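Local atomic coordinates of maltose operon transcriptional repressor (Staphylococcus aureus subsp. aureus Mu50, PDB entry 3HCW), a protein that probably represses transcription of the maltose operon, as a DNA-binding regulator whose C-terminal fragment has a periplasmic binding protein-like fold. Residues K62-K65 / A71-L74. Numbering follows the deposited sequence.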
ATOM      1  N   LYS A  62      10.542   1.460 -27.083  1.00 56.21           N
ATOM      2  CA  LYS A  62       9.804   0.340 -27.663  1.00 59.54           C
ATOM      3  C   LYS A  62       8.344   0.730 -27.887  1.00 59.37           C
ATOM      4  O   LYS A  62       7.832   0.564 -28.992  1.00 59.17           O
ATOM      5  CB  LYS A  62       9.915  -0.906 -26.779  1.00 58.22           C
ATOM      6  CG  LYS A  62       9.338  -2.184 -27.401  1.00 55.68           C
ATOM      7  CD  LYS A  62       9.965  -3.454 -26.807  1.00 55.87           C
ATOM      8  CE  LYS A  62       9.630  -3.648 -25.328  1.00 77.40           C
ATOM      9  NZ  LYS A  62       8.208  -4.041 -25.102  1.00 79.07           N
ATOM     10  N   MET A  63       7.703   1.288 -26.854  1.00 55.85           N
ATOM     11  CA  MET A  63       6.331   1.814 -26.961  1.00 53.75           C
ATOM     12  C   MET A  63       6.138   2.884 -28.052  1.00 50.36           C
ATOM     13  O   MET A  63       5.066   2.953 -28.658  1.00 55.69           O
ATOM     14  CB  MET A  63       5.834   2.332 -25.608  1.00 51.66           C
ATOM     15  CG  MET A  63       5.719   1.257 -24.535  1.00 53.66           C
ATOM     16  SD  MET A  63       5.687   1.900 -22.845  1.00 50.17           S
ATOM     17  CE  MET A  63       3.970   2.376 -22.701  1.00 55.87           C
ATOM     18  N   ILE A  64       7.163   3.706 -28.304  1.00 50.19           N
ATOM     19  CA  ILE A  64       7.115   4.689 -29.401  1.00 56.86           C
ATOM     20  C   ILE A  64       7.182   3.981 -30.752  1.00 64.57           C
ATOM     21  O   ILE A  64       6.278   4.117 -31.584  1.00 59.95           O
ATOM     22  CB  ILE A  64       8.301   5.726 -29.405  1.00 59.67           C
ATOM     23  CG1 ILE A  64       8.734   6.187 -28.001  1.00 70.10           C
ATOM     24  CG2 ILE A  64       7.992   6.906 -30.354  1.00 47.64           C
ATOM     25  CD1 ILE A  64       7.716   6.938 -27.191  1.00 64.12           C
ATOM     26  N   LYS A  65       8.278   3.243 -30.941  1.00 65.91           N
ATOM     27  CA  LYS A  65       8.635   2.609 -32.209  1.00 70.60           C
ATOM     28  C   LYS A  65       7.631   1.555 -32.681  1.00 65.30           C
ATOM     29  O   LYS A  65       7.287   1.510 -33.866  1.00 65.81           O
ATOM     30  CB  LYS A  65      10.035   2.005 -32.106  1.00 71.74           C
ATOM     31  CG  LYS A  65      11.068   2.664 -32.987  1.00 77.35           C
ATOM     32  CD  LYS A  65      11.355   1.785 -34.196  1.00 86.20           C
ATOM     33  CE  LYS A  65      12.645   2.197 -34.882  1.00 87.18           C
ATOM     34  NZ  LYS A  65      13.359   1.020 -35.451  1.00 82.25           N
ATOM     35  N   ALA A  71      -0.450   8.272 -26.477  1.00 45.27           N
ATOM     36  CA  ALA A  71       0.134   9.334 -25.666  1.00 37.34           C
ATOM     37  C   ALA A  71       0.688   8.818 -24.346  1.00 42.12           C
ATOM     38  O   ALA A  71       0.511   7.647 -23.986  1.00 38.85           O
ATOM     39  CB  ALA A  71      -0.894  10.417 -25.413  1.00 35.63           C
ATOM     40  N   PHE A  72       1.354   9.715 -23.624  1.00 39.19           N
ATOM     41  CA  PHE A  72       2.021   9.364 -22.380  1.00 37.53           C
ATOM     42  C   PHE A  72       1.648  10.292 -21.244  1.00 34.65           C
ATOM     43  O   PHE A  72       1.229  11.422 -21.459  1.00 36.67           O
ATOM     44  CB  PHE A  72       3.530   9.400 -22.571  1.00 41.79           C
ATOM     45  CG  PHE A  72       4.073   8.203 -23.271  1.00 40.51           C
ATOM     46  CD1 PHE A  72       4.436   7.081 -22.548  1.00 23.62           C
ATOM     47  CD2 PHE A  72       4.213   8.191 -24.656  1.00 41.79           C
ATOM     48  CE1 PHE A  72       4.957   5.950 -23.183  1.00 48.82           C
ATOM     49  CE2 PHE A  72       4.731   7.075 -25.300  1.00 37.64           C
ATOM     50  CZ  PHE A  72       5.112   5.949 -24.560  1.00 38.28           C
ATOM     51  N   ILE A  73       1.794   9.797 -20.029  1.00 36.64           N
ATOM     52  CA  ILE A  73       1.716  10.635 -18.847  1.00 39.03           C
ATOM     53  C   ILE A  73       2.957  10.285 -18.036  1.00 44.10           C
ATOM     54  O   ILE A  73       3.072   9.154 -17.555  1.00 50.27           O
ATOM     55  CB  ILE A  73       0.424  10.362 -18.021  1.00 38.97           C
ATOM     56  CG1 ILE A  73      -0.844  10.671 -18.836  1.00 35.80           C
ATOM     57  CG2 ILE A  73       0.426  11.163 -16.731  1.00 27.33           C
ATOM     58  CD1 ILE A  73      -2.139  10.436 -18.067  1.00 42.04           C
ATOM     59  N   LEU A  74       3.906  11.224 -17.939  1.00 44.87           N
ATOM     60  CA  LEU A  74       5.087  11.047 -17.076  1.00 30.47           C
ATOM     61  C   LEU A  74       4.683  11.283 -15.631  1.00 36.73           C
ATOM     62  O   LEU A  74       4.223  12.371 -15.285  1.00 42.61           O
ATOM     63  CB  LEU A  74       6.208  12.019 -17.439  1.00 39.78           C
ATOM     64  CG  LEU A  74       6.780  12.027 -18.856  1.00 50.05           C
ATOM     65  CD1 LEU A  74       7.941  12.981 -18.930  1.00 49.73           C
ATOM     66  CD2 LEU A  74       7.233  10.658 -19.242  1.00 60.73           C
TER
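Phe72 pushes the far end of its ring between Met63 and Ile64, two consecutive residues in the last turn of helix 53-65. The terminal methyls of these two side chains lie on opposite sides of the ring plane, each reaching the ring obliquely. Met63 CE is 3.7 Å from Phe72 CE1, and Ile64 CD1 is 3.5 Å from Phe72 CE2. Between them Phe72 CZ meets the root of the methionine, 3.8 Å from Met63 CB. The Met63 sulfur stays close to the ring plane: SD is 5.4 Å from the centroid of the Phe72 ring and 82° off its normal, a Met-aromatic contact at the edge. The bend at the last methionine torsion (chi3 81°) then turns CE out of that plane. Ile64 sets off beside the strand rather than straight at it; CG1 stands beside the backbone N, anti to the carbonyl carbon, and chi2 of -63° swings CD1 round to the ring. Helix 53-65 is the connection of a beta-alpha-beta crossover from strand 44-47 to strand 71-74, which passes over the intervening strand 9-13. Leu87 of helix 82-89 and Phe94 of the adjacent strand also touch Phe72. The contact is wholly side-chain and apolar apart from the sulfur, so helix and sheet are held here by dispersion and exclusion of water, with a probably small electrostatic share between sulfur and ring edge.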